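Local atomic coordinates of shikimate dehydrogenase (NADP(+)) (PDB entry 3U62), a protein that probably catalyses the reversible, NADPH-linked reduction of 3-dehydroshikimate to shikimate, a step on the route to chorismate and the aromatic amino acids. Residues V107-A116 with L127-V138; D94-V105 with H217-Y227. All blocks are in the same frame, centred on the assembly; numbering follows the deposited sequence.

In the fold
Contact 1 joins the two strands and the helix end of the first beta-alpha-beta unit of the Rossmann-type NADP-binding domain, with strands 111-114 and 135-139 paired inside the parallel sheet. Contact 2 lies nearer the centre of the chain, where helix 94-101 crosses helix 222-235 and the turn after it reaches strand 217-219 at the far edge of the same sheet. Both are partly buried, but their chemistry differs. Backbone hydrogen bonds and valines dominate contact 1, whereas contact 2 has no direct hydrogen bond between its segments and relies on close helix packing and a covered tyrosine ring. The two meet where Leu102 CD1 packs on Val107 and Met130.

Contact 1: V107-A116 with L127-V138; sequences VKEPVVVVGA and LLQMGVKDIWVV. With SO4 (sulfate ion), chain E.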
loop_
_atom_site.group_PDB
_atom_site.type_symbol
_atom_site.label_atom_id
_atom_site.label_comp_id
_atom_site.label_asym_id
_atom_site.label_seq_id
_atom_site.Cartn_x
_atom_site.Cartn_y
_atom_site.Cartn_z
ATOM N N VAL A 107 2.720 10.860 -14.343
ATOM C CA VAL A 107 3.300 11.234 -13.056
ATOM C C VAL A 107 4.443 12.219 -13.289
ATOM O O VAL A 107 5.497 11.856 -13.818
ATOM C CB VAL A 107 3.775 9.998 -12.246
ATOM C CG1 VAL A 107 4.519 10.425 -10.987
ATOM C CG2 VAL A 107 2.590 9.120 -11.874
ATOM N N LYS A 108 4.210 13.471 -12.906
ATOM C CA LYS A 108 5.187 14.537 -13.102
ATOM C C LYS A 108 6.244 14.536 -11.999
ATOM O O LYS A 108 5.952 14.222 -10.842
ATOM C CB LYS A 108 4.492 15.898 -13.200
ATOM C CG LYS A 108 3.618 16.061 -14.437
ATOM C CD LYS A 108 2.990 17.444 -14.501
ATOM C CE LYS A 108 2.090 17.583 -15.716
ATOM N NZ LYS A 108 1.335 18.875 -15.703
ATOM N N GLU A 109 7.469 14.892 -12.376
ATOM C CA GLU A 109 8.625 14.839 -11.484
ATOM C C GLU A 109 9.149 16.236 -11.167
ATOM O O GLU A 109 8.914 17.169 -11.939
ATOM C CB GLU A 109 9.740 14.017 -12.124
ATOM C CG GLU A 109 9.378 12.570 -12.377
ATOM C CD GLU A 109 10.438 11.843 -13.175
ATOM O OE1 GLU A 109 10.073 11.157 -14.154
ATOM O OE2 GLU A 109 11.635 11.952 -12.833
ATOM N N PRO A 110 9.875 16.395 -10.039
ATOM C CA PRO A 110 10.258 15.390 -9.036
ATOM C C PRO A 110 9.082 14.836 -8.239
ATOM O O PRO A 110 8.053 15.501 -8.096
ATOM C CB PRO A 110 11.192 16.167 -8.103
ATOM C CG PRO A 110 11.676 17.313 -8.923
ATOM C CD PRO A 110 10.504 17.695 -9.753
ATOM N N VAL A 111 9.257 13.621 -7.727
ATOM C CA VAL A 111 8.242 12.951 -6.925
ATOM C C VAL A 111 8.738 12.796 -5.491
ATOM O O VAL A 111 9.834 12.279 -5.258
ATOM C CB VAL A 111 7.894 11.558 -7.506
ATOM C CG1 VAL A 111 6.814 10.882 -6.676
ATOM C CG2 VAL A 111 7.447 11.674 -8.958
ATOM N N VAL A 112 7.930 13.253 -4.536
ATOM C CA VAL A 112 8.225 13.068 -3.117
ATOM C C VAL A 112 7.419 11.883 -2.580
ATOM O O VAL A 112 6.204 11.800 -2.783
ATOM C CB VAL A 112 7.922 14.347 -2.284
ATOM C CG1 VAL A 112 8.114 14.090 -0.793
ATOM C CG2 VAL A 112 8.819 15.491 -2.726
ATOM N N VAL A 113 8.115 10.969 -1.909
ATOM C CA VAL A 113 7.490 9.827 -1.253
ATOM C C VAL A 113 7.698 9.966 0.253
ATOM O O VAL A 113 8.835 9.986 0.728
ATOM C CB VAL A 113 8.084 8.484 -1.758
ATOM C CG1 VAL A 113 7.469 7.302 -1.015
ATOM C CG2 VAL A 113 7.877 8.331 -3.260
ATOM N N VAL A 114 6.600 10.079 0.999
ATOM C CA VAL A 114 6.667 10.205 2.455
ATOM C C VAL A 114 6.608 8.821 3.093
ATOM O O VAL A 114 5.647 8.075 2.892
ATOM C CB VAL A 114 5.541 11.106 3.026
ATOM C CG1 VAL A 114 5.757 11.364 4.514
ATOM C CG2 VAL A 114 5.471 12.422 2.271
ATOM N N GLY A 115 7.647 8.491 3.856
ATOM C CA GLY A 115 7.778 7.176 4.473
ATOM C C GLY A 115 8.835 6.328 3.792
ATOM O O GLY A 115 9.222 6.599 2.653
ATOM N N ALA A 116 9.300 5.302 4.501
ATOM C CA ALA A 116 10.305 4.375 3.981
ATOM C C ALA A 116 10.012 2.929 4.391
ATOM O O ALA A 116 10.909 2.079 4.401
ATOM C CB ALA A 116 11.699 4.796 4.430
ATOM N N LEU A 127 6.931 3.420 -9.213
ATOM C CA LEU A 127 7.377 4.635 -9.897
ATOM C C LEU A 127 8.538 4.360 -10.848
ATOM O O LEU A 127 8.548 4.852 -11.978
ATOM C CB LEU A 127 7.768 5.718 -8.885
ATOM C CG LEU A 127 6.659 6.354 -8.042
ATOM C CD1 LEU A 127 7.253 7.094 -6.853
ATOM C CD2 LEU A 127 5.769 7.279 -8.867
ATOM N N LEU A 128 9.504 3.565 -10.389
ATOM C CA LEU A 128 10.646 3.188 -11.217
ATOM C C LEU A 128 10.230 2.346 -12.422
ATOM O O LEU A 128 10.820 2.473 -13.502
ATOM C CB LEU A 128 11.706 2.459 -10.386
ATOM C CG LEU A 128 12.487 3.304 -9.373
ATOM C CD1 LEU A 128 13.257 2.408 -8.421
ATOM C CD2 LEU A 128 13.431 4.290 -10.058
ATOM N N GLN A 129 9.220 1.495 -12.235
ATOM C CA GLN A 129 8.658 0.704 -13.331
ATOM C C GLN A 129 7.928 1.580 -14.345
ATOM O O GLN A 129 7.796 1.213 -15.514
ATOM C CB GLN A 129 7.725 -0.389 -12.797
ATOM C CG GLN A 129 8.448 -1.520 -12.073
ATOM C CD GLN A 129 9.499 -2.191 -12.941
ATOM O OE1 GLN A 129 9.186 -3.048 -13.766
ATOM N NE2 GLN A 129 10.760 -1.796 -12.758
ATOM N N MET A 130 7.467 2.742 -13.885
ATOM C CA MET A 130 6.769 3.708 -14.729
ATOM C C MET A 130 7.716 4.736 -15.355
ATOM O O MET A 130 7.270 5.696 -15.989
ATOM C CB MET A 130 5.671 4.411 -13.928
ATOM C CG MET A 130 4.465 3.529 -13.620
ATOM S SD MET A 130 3.362 4.233 -12.375
ATOM C CE MET A 130 2.800 5.720 -13.215
ATOM N N GLY A 131 9.019 4.528 -15.181
ATOM C CA GLY A 131 10.031 5.382 -15.799
ATOM C C GLY A 131 10.297 6.689 -15.073
ATOM O O GLY A 131 10.902 7.603 -15.639
ATOM N N VAL A 132 9.838 6.785 -13.829
ATOM C CA VAL A 132 10.114 7.952 -12.994
ATOM C C VAL A 132 11.566 7.889 -12.521
ATOM O O VAL A 132 12.038 6.836 -12.083
ATOM C CB VAL A 132 9.144 8.036 -11.789
ATOM C CG1 VAL A 132 9.501 9.190 -10.864
ATOM C CG2 VAL A 132 7.702 8.175 -12.269
ATOM N N LYS A 133 12.267 9.017 -12.616
ATOM C CA LYS A 133 13.693 9.068 -12.298
ATOM C C LYS A 133 14.003 9.824 -11.007
ATOM O O LYS A 133 14.799 9.362 -10.187
ATOM C CB LYS A 133 14.472 9.695 -13.458
ATOM C CG LYS A 133 14.542 8.841 -14.719
ATOM C CD LYS A 133 15.275 9.570 -15.841
ATOM C CE LYS A 133 16.774 9.642 -15.579
ATOM N NZ LYS A 133 17.418 10.747 -16.338
ATOM N N ASP A 134 13.372 10.983 -10.837
ATOM C CA ASP A 134 13.690 11.882 -9.734
ATOM C C ASP A 134 12.755 11.638 -8.552
ATOM O O ASP A 134 11.663 12.212 -8.479
ATOM C CB ASP A 134 13.606 13.336 -10.209
ATOM C CG ASP A 134 14.539 14.265 -9.450
ATOM O OD1 ASP A 134 15.223 13.811 -8.506
ATOM O OD2 ASP A 134 14.588 15.462 -9.801
ATOM N N ILE A 135 13.190 10.775 -7.637
ATOM C CA ILE A 135 12.382 10.391 -6.481
ATOM C C ILE A 135 13.068 10.807 -5.183
ATOM O O ILE A 135 14.221 10.444 -4.929
ATOM C CB ILE A 135 12.073 8.868 -6.467
ATOM C CG1 ILE A 135 11.397 8.443 -7.776
ATOM C CG2 ILE A 135 11.188 8.504 -5.269
ATOM C CD1 ILE A 135 11.449 6.949 -8.062
ATOM N N TRP A 136 12.345 11.577 -4.374
ATOM C CA TRP A 136 12.843 12.059 -3.093
ATOM C C TRP A 136 12.030 11.454 -1.960
ATOM O O TRP A 136 10.831 11.712 -1.834
ATOM C CB TRP A 136 12.770 13.587 -3.017
ATOM C CG TRP A 136 13.468 14.318 -4.132
ATOM C CD1 TRP A 136 14.493 13.852 -4.912
ATOM C CD2 TRP A 136 13.217 15.661 -4.566
ATOM N NE1 TRP A 136 14.877 14.812 -5.815
ATOM C CE2 TRP A 136 14.114 15.933 -5.624
ATOM C CE3 TRP A 136 12.315 16.658 -4.168
ATOM C CZ2 TRP A 136 14.138 17.164 -6.288
ATOM C CZ3 TRP A 136 12.338 17.882 -4.831
ATOM C CH2 TRP A 136 13.246 18.123 -5.879
ATOM N N VAL A 137 12.689 10.642 -1.143
ATOM C CA VAL A 137 12.051 10.029 0.013
ATOM C C VAL A 137 12.213 10.937 1.227
ATOM O O VAL A 137 13.312 11.414 1.516
ATOM C CB VAL A 137 12.627 8.620 0.303
ATOM C CG1 VAL A 137 12.069 8.050 1.604
ATOM C CG2 VAL A 137 12.334 7.677 -0.853
ATOM N N VAL A 138 11.105 11.186 1.919
ATOM C CA VAL A 138 11.112 11.940 3.165
ATOM C C VAL A 138 10.550 11.029 4.248
ATOM O O VAL A 138 9.375 10.658 4.203
ATOM C CB VAL A 138 10.267 13.234 3.055
ATOM C CG1 VAL A 138 10.289 14.008 4.362
ATOM C CG2 VAL A 138 10.774 14.108 1.920
HETATM S S SO4 E . 9.146 6.082 8.298
HETATM O O1 SO4 E . 8.558 5.706 9.581
HETATM O O2 SO4 E . 10.603 5.973 8.379
HETATM O O3 SO4 E . 8.785 7.461 7.983
HETATM O O4 SO4 E . 8.642 5.197 7.251
HETATM O O HOH W 1 11.575 10.198 -16.233
#
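Pro110, after a cis peptide bond, lies alongside Trp136, its CB over one face of the indole, 3.6 Å from the centroid of the six-membered ring and 13° off the normal, in a CH-pi contact. Trp136 NE1 makes a weak hydrogen bond to Asp134 OD1 (2.9 Å). Glu109 reaches past Val132, its chain extended beyond CG (chi2 172°), and brings OE2 to two backbone amides, Asp134 N at 2.8 Å and Lys133 N at 3.0 Å. Both donors come from the same face of the carboxylate, well above its plane, while OE1 and Gly131 O share a water. Backbone hydrogen bonds then join the parallel strands, from Val111 N on Asp134 O (2.9 Å) through to Gly115 N on Val138 O. On one face Val111 CG1 and Val113 CG2 both touch Leu127 CD1; on the other, Val112 CG1 meets Val138 CG2 at 3.8 Å. Ala116 N donates a hydrogen bond (2.8 Å) to O4 of a sulfate, probably from the crystallisation liquor, in the predicted NADP(+) site. Helix 118-129, closed by a Schellman motif at Gly131, packs on the Val113 face, helix 160-165 covers Val112, Val114 and Val138, and strand 169-172 continues the sheet beyond strand 111-114.

Contact 2: D94-V105 with H217-Y227; sequences DWVGVVKSLEGV and HIIKGNLMFYY
Tyr227 spreads its ring beneath Lys100, whose CB stands over the face 3.7 Å from the ring centroid in a CH-pi contact. Bends at chi3 (73°) and chi4 carry the lysine chain along the CD2 side of the ring, bringing CE to 3.5 Å from Tyr227 CD2. Tyr226 CD2 covers the opposite face, and a water bridges Tyr227 OH and Lys100 O. With an alanine replacing Tyr227, the lysine chain would probably lose the ring it rests on and be freer to turn. Gly97 lets the axes of the two helical segments approach to 7.4 Å, since a CB there would clash with Met224 O. Met224 runs fully extended along Gly97, and its CE ends 3.8 Å from both Val98 CG2 and Asp94 OD1. Asp94, a predicted shikimate ligand, also touches Lys63 and Asn83, placing the methionine tip beside that site. Ser101 CB packs on Leu223 CB at 3.6 Å, while its OG donates to Val98 O. Leu102 CD2 meets Ile219 CD1, and Val105 CG2 lies over one face of the His217 ring, with CG1 nearest CD2. Helix 118-129 packs against Val98, and strand 195-198 joins strand 217-219 to the sheet, with its Tyr197 touching Met224 and Ile219.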
loop_
_atom_site.group_PDB
_atom_site.type_symbol
_atom_site.label_atom_id
_atom_site.label_comp_id
_atom_site.label_asym_id
_atom_site.label_seq_id
_atom_site.Cartn_x
_atom_site.Cartn_y
_atom_site.Cartn_z
ATOM N N ASP A 94 1.058 -4.727 -3.839
ATOM C CA ASP A 94 0.942 -3.296 -3.555
ATOM C C ASP A 94 1.443 -2.437 -4.714
ATOM O O ASP A 94 0.774 -1.478 -5.103
ATOM C CB ASP A 94 1.685 -2.917 -2.266
ATOM C CG ASP A 94 0.859 -3.155 -1.011
ATOM O OD1 ASP A 94 -0.386 -3.241 -1.102
ATOM O OD2 ASP A 94 1.464 -3.247 0.081
ATOM N N TRP A 95 2.609 -2.782 -5.264
ATOM C CA TRP A 95 3.178 -2.020 -6.379
ATOM C C TRP A 95 2.315 -2.108 -7.636
ATOM O O TRP A 95 2.206 -1.136 -8.388
ATOM C CB TRP A 95 4.634 -2.416 -6.672
ATOM C CG TRP A 95 4.836 -3.745 -7.355
ATOM C CD1 TRP A 95 5.054 -4.947 -6.751
ATOM C CD2 TRP A 95 4.868 -3.997 -8.769
ATOM N NE1 TRP A 95 5.214 -5.934 -7.692
ATOM C CE2 TRP A 95 5.102 -5.380 -8.940
ATOM C CE3 TRP A 95 4.714 -3.190 -9.907
ATOM C CZ2 TRP A 95 5.186 -5.977 -10.200
ATOM C CZ3 TRP A 95 4.798 -3.786 -11.163
ATOM C CH2 TRP A 95 5.032 -5.167 -11.296
ATOM N N VAL A 96 1.707 -3.275 -7.850
ATOM C CA VAL A 96 0.744 -3.478 -8.932
ATOM C C VAL A 96 -0.463 -2.563 -8.720
ATOM O O VAL A 96 -0.947 -1.935 -9.666
ATOM C CB VAL A 96 0.292 -4.961 -9.030
ATOM C CG1 VAL A 96 -0.896 -5.123 -9.975
ATOM C CG2 VAL A 96 1.451 -5.846 -9.478
ATOM N N GLY A 97 -0.931 -2.489 -7.473
ATOM C CA GLY A 97 -2.014 -1.585 -7.095
ATOM C C GLY A 97 -1.710 -0.137 -7.432
ATOM O O GLY A 97 -2.583 0.587 -7.913
ATOM N N VAL A 98 -0.466 0.278 -7.187
ATOM C CA VAL A 98 -0.028 1.649 -7.467
ATOM C C VAL A 98 0.023 1.932 -8.973
ATOM O O VAL A 98 -0.530 2.936 -9.434
ATOM C CB VAL A 98 1.336 1.979 -6.800
ATOM C CG1 VAL A 98 1.776 3.403 -7.126
ATOM C CG2 VAL A 98 1.258 1.795 -5.291
ATOM N N VAL A 99 0.679 1.052 -9.730
ATOM C CA VAL A 99 0.775 1.195 -11.185
ATOM C C VAL A 99 -0.614 1.301 -11.818
ATOM O O VAL A 99 -0.880 2.228 -12.588
ATOM C CB VAL A 99 1.581 0.039 -11.840
ATOM C CG1 VAL A 99 1.478 0.081 -13.363
ATOM C CG2 VAL A 99 3.039 0.090 -11.413
ATOM N N LYS A 100 -1.493 0.364 -11.472
ATOM C CA LYS A 100 -2.833 0.324 -12.050
ATOM C C LYS A 100 -3.713 1.497 -11.610
ATOM O O LYS A 100 -4.569 1.946 -12.381
ATOM C CB LYS A 100 -3.509 -1.022 -11.777
ATOM C CG LYS A 100 -2.889 -2.179 -12.561
ATOM C CD LYS A 100 -3.806 -3.397 -12.652
ATOM C CE LYS A 100 -4.973 -3.164 -13.611
ATOM N NZ LYS A 100 -4.458 -2.623 -15.003
ATOM N N SER A 101 -3.502 1.993 -10.390
ATOM C CA SER A 101 -4.239 3.159 -9.889
ATOM C C SER A 101 -3.898 4.430 -10.670
ATOM O O SER A 101 -4.693 5.371 -10.716
ATOM C CB SER A 101 -3.969 3.384 -8.396
ATOM O OG SER A 101 -2.664 3.888 -8.175
ATOM N N LEU A 102 -2.716 4.441 -11.280
ATOM C CA LEU A 102 -2.231 5.597 -12.026
ATOM C C LEU A 102 -2.358 5.429 -13.539
ATOM O O LEU A 102 -1.725 6.166 -14.302
ATOM C CB LEU A 102 -0.778 5.909 -11.644
ATOM C CG LEU A 102 -0.531 6.426 -10.222
ATOM C CD1 LEU A 102 0.931 6.255 -9.835
ATOM C CD2 LEU A 102 -0.966 7.884 -10.070
ATOM N N GLU A 103 -3.169 4.464 -13.970
ATOM C CA GLU A 103 -3.433 4.289 -15.393
ATOM C C GLU A 103 -4.063 5.540 -15.990
ATOM O O GLU A 103 -4.972 6.133 -15.403
ATOM C CB GLU A 103 -4.305 3.060 -15.647
ATOM C CG GLU A 103 -3.478 1.799 -15.828
ATOM C CD GLU A 103 -4.298 0.522 -15.834
ATOM O OE1 GLU A 103 -5.536 0.585 -15.995
ATOM O OE2 GLU A 103 -3.685 -0.565 -15.682
ATOM N N GLY A 104 -3.545 5.944 -17.147
ATOM C CA GLY A 104 -4.017 7.137 -17.846
ATOM C C GLY A 104 -3.435 8.441 -17.326
ATOM O O GLY A 104 -3.712 9.506 -17.878
ATOM N N VAL A 105 -2.624 8.357 -16.271
ATOM C CA VAL A 105 -2.079 9.543 -15.606
ATOM C C VAL A 105 -0.569 9.652 -15.820
ATOM O O VAL A 105 0.165 8.679 -15.627
ATOM C CB VAL A 105 -2.398 9.535 -14.080
ATOM C CG1 VAL A 105 -1.823 10.769 -13.386
ATOM C CG2 VAL A 105 -3.900 9.451 -13.842
ATOM N N HIS A 217 -4.701 16.063 -9.893
ATOM C CA HIS A 217 -5.066 14.706 -9.505
ATOM C C HIS A 217 -4.871 14.485 -8.017
ATOM O O HIS A 217 -3.774 14.671 -7.483
ATOM C CB HIS A 217 -4.262 13.669 -10.286
ATOM C CG HIS A 217 -4.512 13.691 -11.759
ATOM N ND1 HIS A 217 -5.756 13.471 -12.311
ATOM C CD2 HIS A 217 -3.664 13.873 -12.800
ATOM C CE1 HIS A 217 -5.666 13.536 -13.628
ATOM N NE2 HIS A 217 -4.408 13.780 -13.948
ATOM N N ILE A 218 -5.953 14.095 -7.353
ATOM C CA ILE A 218 -5.922 13.762 -5.937
ATOM C C ILE A 218 -6.470 12.351 -5.780
ATOM O O ILE A 218 -7.676 12.117 -5.923
ATOM C CB ILE A 218 -6.725 14.773 -5.093
ATOM C CG1 ILE A 218 -6.195 16.190 -5.329
ATOM C CG2 ILE A 218 -6.647 14.417 -3.610
ATOM C CD1 ILE A 218 -7.247 17.279 -5.197
ATOM N N ILE A 219 -5.570 11.414 -5.501
ATOM C CA ILE A 219 -5.916 9.999 -5.476
ATOM C C ILE A 219 -5.715 9.421 -4.076
ATOM O O ILE A 219 -4.607 9.447 -3.537
ATOM C CB ILE A 219 -5.094 9.200 -6.531
ATOM C CG1 ILE A 219 -5.354 9.754 -7.940
ATOM C CG2 ILE A 219 -5.432 7.712 -6.470
ATOM C CD1 ILE A 219 -4.307 9.353 -8.992
ATOM N N LYS A 220 -6.801 8.918 -3.490
ATOM C CA LYS A 220 -6.741 8.225 -2.202
ATOM C C LYS A 220 -6.397 6.754 -2.415
ATOM O O LYS A 220 -6.243 6.301 -3.551
ATOM C CB LYS A 220 -8.068 8.327 -1.444
ATOM C CG LYS A 220 -8.629 9.727 -1.265
ATOM C CD LYS A 220 -9.903 9.689 -0.425
ATOM C CE LYS A 220 -11.049 8.966 -1.137
ATOM N NZ LYS A 220 -12.260 8.871 -0.275
ATOM N N GLY A 221 -6.296 6.010 -1.318
ATOM C CA GLY A 221 -5.848 4.621 -1.362
ATOM C C GLY A 221 -6.845 3.596 -1.873
ATOM O O GLY A 221 -6.526 2.406 -1.933
ATOM N N ASN A 222 -8.045 4.045 -2.242
ATOM C CA ASN A 222 -9.100 3.130 -2.680
ATOM C C ASN A 222 -8.814 2.415 -4.005
ATOM O O ASN A 222 -9.140 1.232 -4.147
ATOM C CB ASN A 222 -10.469 3.822 -2.708
ATOM C CG ASN A 222 -10.510 5.016 -3.647
ATOM O OD1 ASN A 222 -9.513 5.714 -3.841
ATOM N ND2 ASN A 222 -11.678 5.263 -4.231
ATOM N N LEU A 223 -8.218 3.122 -4.966
ATOM C CA LEU A 223 -7.838 2.512 -6.247
ATOM C C LEU A 223 -6.716 1.491 -6.075
ATOM O O LEU A 223 -6.771 0.400 -6.648
ATOM C CB LEU A 223 -7.427 3.578 -7.270
ATOM C CG LEU A 223 -8.514 4.269 -8.103
ATOM C CD1 LEU A 223 -7.926 5.481 -8.816
ATOM C CD2 LEU A 223 -9.144 3.308 -9.115
ATOM N N MET A 224 -5.705 1.856 -5.287
ATOM C CA MET A 224 -4.603 0.958 -4.945
ATOM C C MET A 224 -5.130 -0.313 -4.280
ATOM O O MET A 224 -4.705 -1.417 -4.625
ATOM C CB MET A 224 -3.602 1.669 -4.029
ATOM C CG MET A 224 -2.392 0.839 -3.622
ATOM S SD MET A 224 -1.365 1.715 -2.427
ATOM C CE MET A 224 -0.167 0.449 -2.012
ATOM N N PHE A 225 -6.058 -0.146 -3.339
ATOM C CA PHE A 225 -6.688 -1.275 -2.656
ATOM C C PHE A 225 -7.440 -2.177 -3.633
ATOM O O PHE A 225 -7.314 -3.401 -3.578
ATOM C CB PHE A 225 -7.636 -0.800 -1.548
ATOM C CG PHE A 225 -8.386 -1.921 -0.888
ATOM C CD1 PHE A 225 -7.810 -2.638 0.157
ATOM C CD2 PHE A 225 -9.655 -2.284 -1.331
ATOM C CE1 PHE A 225 -8.492 -3.689 0.762
ATOM C CE2 PHE A 225 -10.344 -3.335 -0.735
ATOM C CZ PHE A 225 -9.763 -4.040 0.314
ATOM N N TYR A 226 -8.228 -1.555 -4.508
ATOM C CA TYR A 226 -9.007 -2.248 -5.532
ATOM C C TYR A 226 -8.117 -3.130 -6.402
ATOM O O TYR A 226 -8.406 -4.314 -6.591
ATOM C CB TYR A 226 -9.749 -1.215 -6.389
ATOM C CG TYR A 226 -10.626 -1.763 -7.497
ATOM C CD1 TYR A 226 -11.947 -2.134 -7.250
ATOM C CD2 TYR A 226 -10.147 -1.869 -8.805
ATOM C CE1 TYR A 226 -12.763 -2.621 -8.269
ATOM C CE2 TYR A 226 -10.951 -2.356 -9.832
ATOM C CZ TYR A 226 -12.258 -2.728 -9.557
ATOM O OH TYR A 226 -13.058 -3.209 -10.568
ATOM N N TYR A 227 -7.031 -2.559 -6.913
ATOM C CA TYR A 227 -6.172 -3.276 -7.850
ATOM C C TYR A 227 -5.239 -4.298 -7.199
ATOM O O TYR A 227 -4.903 -5.304 -7.830
ATOM C CB TYR A 227 -5.401 -2.306 -8.743
ATOM C CG TYR A 227 -6.262 -1.627 -9.786
ATOM C CD1 TYR A 227 -6.451 -0.246 -9.771
ATOM C CD2 TYR A 227 -6.889 -2.366 -10.792
ATOM C CE1 TYR A 227 -7.238 0.386 -10.728
ATOM C CE2 TYR A 227 -7.680 -1.748 -11.754
ATOM C CZ TYR A 227 -7.848 -0.372 -11.717
ATOM O OH TYR A 227 -8.631 0.243 -12.665
HETATM O O HOH W 2 -7.129 3.059 -12.729
#